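PDB 1ON3: methylmalonyl-CoA carboxyltransferase 12S subunit from Propionibacterium freudenreichii, which transfers the carboxyl group of methylmalonyl-CoA to the biotin of the 1.3S subunit, forming propanoyl-CoA, as the hexameric core of transcarboxylase. Local coordinates for residues L252-S264 / V354-Q366. Residues are numbered along the deposited sequence; the frame is centred on the assembly and turned at random.
Sequences LSFLPQNNTEEAS and VNFCDSFNIPLVQ
Phe360 and Asn361, where helix 344-359 ends, meet the type I beta turn Asn258-Glu261, with the CA atoms of Asn259 and Phe360 5.0 Å apart. Asn361 has positive phi (58°) and is the C-prime residue of a Schellman motif: Ile362 N bonds Cys357 O, and Asn361 N bonds Asp358 O weakly. The side-chain ND2 of Asn361 donates to Asn259 O at 3.0 Å and to Glu261 O at 2.9 Å. Both oxygens lie in or near the amide plane, but the nitrogen sits above each carbonyl plane. With an alanine here, both carbonyls would probably lose this donor and the turn would be less firmly tied to the helix end.

The turn has its own brace, an Asx turn from Asn258 OD1 to Thr260 N. Beside it, Pro256 CG packs 3.7 Å from Phe360 CB. With CG anti to the carbonyl carbon (chi1 -68°), the Phe360 ring is turned to the beta turn, where its edge meets Asn258 C near the ring plane. Leu255 CD2 meets the edge of the Phe356 ring in its plane, 3.6 Å from CE2, and also touches Ile362 CD1. Glu262 extends past Asn361 O, and its carboxylate forms a salt bridge with Arg326.

Asn259 ND2 bonds Gly166 O of the same chain and Ala515 O of a neighbouring subunit. The contact joins the loop after helix 241-253 to the helix-to-strand connection entering 364-370, and so links the N- and C-terminal carboxyltransferase halves. Apolar packing of Leu255, Pro256, Phe356, Phe360 and Ile362 flanks the amide bonds, while one side-chain amide ties the turn to the helix end through two hydrogen bonds.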
loop_
_atom_site.group_PDB
_atom_site.type_symbol
_atom_site.label_atom_id
_atom_site.label_comp_id
_atom_site.label_asym_id
_atom_site.label_seq_id
_atom_site.Cartn_x
_atom_site.Cartn_y
_atom_site.Cartn_z
ATOM N N LEU E 252 -26.597 -18.989 -6.350
ATOM C CA LEU E 252 -25.762 -18.563 -5.231
ATOM C C LEU E 252 -24.723 -19.613 -4.836
ATOM O O LEU E 252 -23.606 -19.258 -4.445
ATOM C CB LEU E 252 -26.623 -18.217 -4.014
ATOM C CG LEU E 252 -25.902 -17.658 -2.782
ATOM C CD1 LEU E 252 -25.222 -16.333 -3.098
ATOM C CD2 LEU E 252 -26.928 -17.465 -1.667
ATOM N N SER E 253 -25.074 -20.893 -4.956
ATOM C CA SER E 253 -24.159 -21.973 -4.573
ATOM C C SER E 253 -22.833 -21.977 -5.329
ATOM O O SER E 253 -21.856 -22.540 -4.838
ATOM C CB SER E 253 -24.842 -23.347 -4.722
ATOM O OG SER E 253 -24.961 -23.759 -6.078
ATOM N N PHE E 254 -22.786 -21.357 -6.513
ATOM C CA PHE E 254 -21.548 -21.299 -7.296
ATOM C C PHE E 254 -20.707 -20.079 -6.939
ATOM O O PHE E 254 -19.547 -19.963 -7.357
ATOM C CB PHE E 254 -21.840 -21.208 -8.809
ATOM C CG PHE E 254 -22.417 -22.463 -9.407
ATOM C CD1 PHE E 254 -23.795 -22.594 -9.587
ATOM C CD2 PHE E 254 -21.583 -23.514 -9.780
ATOM C CE1 PHE E 254 -24.339 -23.761 -10.126
ATOM C CE2 PHE E 254 -22.102 -24.679 -10.321
ATOM C CZ PHE E 254 -23.499 -24.807 -10.496
ATOM N N LEU E 255 -21.282 -19.173 -6.155
ATOM C CA LEU E 255 -20.602 -17.925 -5.835
ATOM C C LEU E 255 -19.998 -17.755 -4.454
ATOM O O LEU E 255 -20.491 -18.288 -3.463
ATOM C CB LEU E 255 -21.564 -16.740 -6.065
ATOM C CG LEU E 255 -22.449 -16.816 -7.319
ATOM C CD1 LEU E 255 -23.432 -15.626 -7.362
ATOM C CD2 LEU E 255 -21.560 -16.823 -8.555
ATOM N N PRO E 256 -18.912 -16.988 -4.381
ATOM C CA PRO E 256 -18.250 -16.722 -3.103
ATOM C C PRO E 256 -19.108 -15.672 -2.379
ATOM O O PRO E 256 -20.031 -15.100 -2.975
ATOM C CB PRO E 256 -16.914 -16.146 -3.534
ATOM C CG PRO E 256 -17.289 -15.383 -4.803
ATOM C CD PRO E 256 -18.177 -16.368 -5.502
ATOM N N GLN E 257 -18.824 -15.438 -1.100
ATOM C CA GLN E 257 -19.547 -14.435 -0.333
ATOM C C GLN E 257 -19.232 -13.032 -0.838
ATOM O O GLN E 257 -20.110 -12.161 -0.876
ATOM C CB GLN E 257 -19.146 -14.511 1.134
ATOM C CG GLN E 257 -19.708 -15.700 1.870
ATOM C CD GLN E 257 -21.218 -15.630 1.971
ATOM O OE1 GLN E 257 -21.934 -16.153 1.119
ATOM N NE2 GLN E 257 -21.709 -14.959 3.011
ATOM N N ASN E 258 -17.971 -12.814 -1.211
ATOM C CA ASN E 258 -17.507 -11.513 -1.685
ATOM C C ASN E 258 -16.252 -11.689 -2.538
ATOM O O ASN E 258 -15.780 -12.814 -2.727
ATOM C CB ASN E 258 -17.218 -10.596 -0.490
ATOM C CG ASN E 258 -16.220 -11.196 0.469
ATOM O OD1 ASN E 258 -15.050 -11.320 0.147
ATOM N ND2 ASN E 258 -16.685 -11.581 1.660
ATOM N N ASN E 259 -15.705 -10.591 -3.045
ATOM C CA ASN E 259 -14.550 -10.690 -3.931
ATOM C C ASN E 259 -13.195 -11.047 -3.313
ATOM O O ASN E 259 -12.199 -11.108 -4.031
ATOM C CB ASN E 259 -14.412 -9.413 -4.778
ATOM C CG ASN E 259 -13.989 -8.200 -3.966
ATOM O OD1 ASN E 259 -13.717 -8.301 -2.780
ATOM N ND2 ASN E 259 -13.924 -7.042 -4.618
ATOM N N THR E 260 -13.142 -11.276 -1.999
ATOM C CA THR E 260 -11.874 -11.627 -1.364
ATOM C C THR E 260 -11.750 -13.149 -1.223
ATOM O O THR E 260 -10.718 -13.648 -0.762
ATOM C CB THR E 260 -11.732 -11.016 0.063
ATOM O OG1 THR E 260 -12.715 -11.594 0.928
ATOM C CG2 THR E 260 -11.927 -9.509 0.037
ATOM N N GLU E 261 -12.783 -13.879 -1.638
ATOM C CA GLU E 261 -12.798 -15.346 -1.523
ATOM C C GLU E 261 -13.150 -16.073 -2.832
ATOM O O GLU E 261 -13.704 -15.487 -3.762
ATOM C CB GLU E 261 -13.835 -15.761 -0.468
ATOM C CG GLU E 261 -13.614 -15.168 0.919
ATOM C CD GLU E 261 -14.902 -15.061 1.728
ATOM O OE1 GLU E 261 -15.845 -15.850 1.486
ATOM O OE2 GLU E 261 -14.966 -14.187 2.620
ATOM N N GLU E 262 -12.826 -17.359 -2.894
ATOM C CA GLU E 262 -13.195 -18.170 -4.048
ATOM C C GLU E 262 -14.366 -18.947 -3.474
ATOM O O GLU E 262 -14.413 -19.176 -2.258
ATOM C CB GLU E 262 -12.067 -19.121 -4.450
ATOM C CG GLU E 262 -12.395 -19.939 -5.688
ATOM C CD GLU E 262 -11.206 -20.728 -6.208
ATOM O OE1 GLU E 262 -11.361 -21.406 -7.253
ATOM O OE2 GLU E 262 -10.126 -20.665 -5.574
ATOM N N ALA E 263 -15.317 -19.345 -4.309
ATOM C CA ALA E 263 -16.479 -20.066 -3.797
ATOM C C ALA E 263 -16.078 -21.360 -3.092
ATOM O O ALA E 263 -15.108 -22.021 -3.478
ATOM C CB ALA E 263 -17.446 -20.377 -4.930
ATOM N N SER E 264 -16.819 -21.718 -2.050
ATOM C CA SER E 264 -16.543 -22.958 -1.334
ATOM C C SER E 264 -16.884 -24.134 -2.261
ATOM O O SER E 264 -17.845 -24.072 -3.040
ATOM C CB SER E 264 -17.384 -23.019 -0.054
ATOM O OG SER E 264 -17.094 -21.905 0.770
ATOM N N VAL E 354 -17.836 -13.414 -18.613
ATOM C CA VAL E 354 -16.401 -13.392 -18.348
ATOM C C VAL E 354 -16.049 -12.325 -17.299
ATOM O O VAL E 354 -15.317 -12.608 -16.360
ATOM C CB VAL E 354 -15.595 -13.126 -19.644
ATOM C CG1 VAL E 354 -14.135 -12.772 -19.313
ATOM C CG2 VAL E 354 -15.648 -14.365 -20.558
ATOM N N ASN E 355 -16.572 -11.108 -17.439
ATOM C CA ASN E 355 -16.266 -10.062 -16.448
ATOM C C ASN E 355 -16.776 -10.445 -15.067
ATOM O O ASN E 355 -16.097 -10.211 -14.062
ATOM C CB ASN E 355 -16.879 -8.711 -16.839
ATOM C CG ASN E 355 -16.214 -8.102 -18.055
ATOM O OD1 ASN E 355 -15.006 -8.263 -18.258
ATOM N ND2 ASN E 355 -16.992 -7.380 -18.863
ATOM N N PHE E 356 -17.960 -11.044 -15.002
ATOM C CA PHE E 356 -18.494 -11.437 -13.701
ATOM C C PHE E 356 -17.612 -12.495 -13.024
ATOM O O PHE E 356 -17.246 -12.357 -11.858
ATOM C CB PHE E 356 -19.911 -12.008 -13.820
ATOM C CG PHE E 356 -20.453 -12.490 -12.513
ATOM C CD1 PHE E 356 -20.965 -11.580 -11.582
ATOM C CD2 PHE E 356 -20.323 -13.833 -12.147
ATOM C CE1 PHE E 356 -21.330 -12.003 -10.299
ATOM C CE2 PHE E 356 -20.678 -14.260 -10.876
ATOM C CZ PHE E 356 -21.181 -13.340 -9.948
ATOM N N CYS E 357 -17.296 -13.560 -13.758
ATOM C CA CYS E 357 -16.470 -14.634 -13.214
ATOM C C CYS E 357 -15.149 -14.069 -12.745
ATOM O O CYS E 357 -14.680 -14.412 -11.659
ATOM C CB CYS E 357 -16.242 -15.739 -14.256
ATOM S SG CYS E 357 -17.722 -16.755 -14.572
ATOM N N ASP E 358 -14.557 -13.182 -13.543
ATOM C CA ASP E 358 -13.292 -12.587 -13.150
ATOM C C ASP E 358 -13.445 -11.814 -11.840
ATOM O O ASP E 358 -12.611 -11.939 -10.945
ATOM C CB ASP E 358 -12.755 -11.646 -14.235
ATOM C CG ASP E 358 -11.374 -11.106 -13.900
ATOM O OD1 ASP E 358 -11.187 -9.872 -13.954
ATOM O OD2 ASP E 358 -10.472 -11.916 -13.575
ATOM N N SER E 359 -14.511 -11.018 -11.717
ATOM C CA SER E 359 -14.729 -10.242 -10.502
ATOM C C SER E 359 -14.791 -11.088 -9.253
ATOM O O SER E 359 -14.293 -10.678 -8.205
ATOM C CB SER E 359 -16.031 -9.440 -10.577
ATOM O OG SER E 359 -15.862 -8.304 -11.388
ATOM N N PHE E 360 -15.406 -12.258 -9.355
ATOM C CA PHE E 360 -15.547 -13.110 -8.186
ATOM C C PHE E 360 -14.691 -14.364 -8.124
ATOM O O PHE E 360 -15.067 -15.369 -7.511
ATOM C CB PHE E 360 -17.021 -13.431 -7.966
ATOM C CG PHE E 360 -17.814 -12.235 -7.559
ATOM C CD1 PHE E 360 -18.554 -11.522 -8.492
ATOM C CD2 PHE E 360 -17.739 -11.751 -6.253
ATOM C CE1 PHE E 360 -19.205 -10.340 -8.139
ATOM C CE2 PHE E 360 -18.391 -10.563 -5.891
ATOM C CZ PHE E 360 -19.125 -9.861 -6.841
ATOM N N ASN E 361 -13.530 -14.282 -8.765
ATOM C CA ASN E 361 -12.532 -15.344 -8.725
ATOM C C ASN E 361 -12.924 -16.737 -9.191
ATOM O O ASN E 361 -12.438 -17.734 -8.653
ATOM C CB ASN E 361 -11.987 -15.407 -7.298
ATOM C CG ASN E 361 -11.735 -14.025 -6.724
ATOM O OD1 ASN E 361 -10.989 -13.234 -7.300
ATOM N ND2 ASN E 361 -12.368 -13.718 -5.587
ATOM N N ILE E 362 -13.789 -16.799 -10.200
ATOM C CA ILE E 362 -14.263 -18.064 -10.770
ATOM C C ILE E 362 -13.480 -18.343 -12.067
ATOM O O ILE E 362 -13.580 -17.574 -13.030
ATOM C CB ILE E 362 -15.771 -17.949 -11.101
ATOM C CG1 ILE E 362 -16.552 -17.672 -9.812
ATOM C CG2 ILE E 362 -16.275 -19.211 -11.817
ATOM C CD1 ILE E 362 -18.033 -17.473 -10.018
ATOM N N PRO E 363 -12.689 -19.436 -12.112
ATOM C CA PRO E 363 -11.921 -19.747 -13.332
ATOM C C PRO E 363 -12.833 -19.871 -14.545
ATOM O O PRO E 363 -14.001 -20.225 -14.420
ATOM C CB PRO E 363 -11.249 -21.081 -13.006
ATOM C CG PRO E 363 -11.080 -21.023 -11.518
ATOM C CD PRO E 363 -12.422 -20.436 -11.064
ATOM N N LEU E 364 -12.264 -19.606 -15.715
ATOM C CA LEU E 364 -12.981 -19.642 -16.977
ATOM C C LEU E 364 -12.469 -20.747 -17.889
ATOM O O LEU E 364 -11.274 -20.811 -18.200
ATOM C CB LEU E 364 -12.840 -18.283 -17.680
ATOM C CG LEU E 364 -13.711 -17.184 -17.044
ATOM C CD1 LEU E 364 -13.141 -15.813 -17.335
ATOM C CD2 LEU E 364 -15.134 -17.326 -17.532
ATOM N N VAL E 365 -13.389 -21.594 -18.329
ATOM C CA VAL E 365 -13.070 -22.709 -19.210
ATOM C C VAL E 365 -13.787 -22.518 -20.541
ATOM O O VAL E 365 -15.014 -22.397 -20.589
ATOM C CB VAL E 365 -13.517 -24.053 -18.579
ATOM C CG1 VAL E 365 -13.239 -25.214 -19.543
ATOM C CG2 VAL E 365 -12.781 -24.269 -17.259
ATOM N N GLN E 366 -13.006 -22.475 -21.613
ATOM C CA GLN E 366 -13.537 -22.301 -22.968
ATOM C C GLN E 366 -13.496 -23.598 -23.775
ATOM O O GLN E 366 -12.510 -24.343 -23.713
ATOM C CB GLN E 366 -12.721 -21.250 -23.748
ATOM C CG GLN E 366 -12.867 -19.795 -23.271
ATOM C CD GLN E 366 -12.380 -19.596 -21.844
ATOM O OE1 GLN E 366 -13.147 -19.186 -20.973
ATOM N NE2 GLN E 366 -11.097 -19.883 -21.601
HETATM O O HOH W 1 -14.902 -18.561 -6.854
#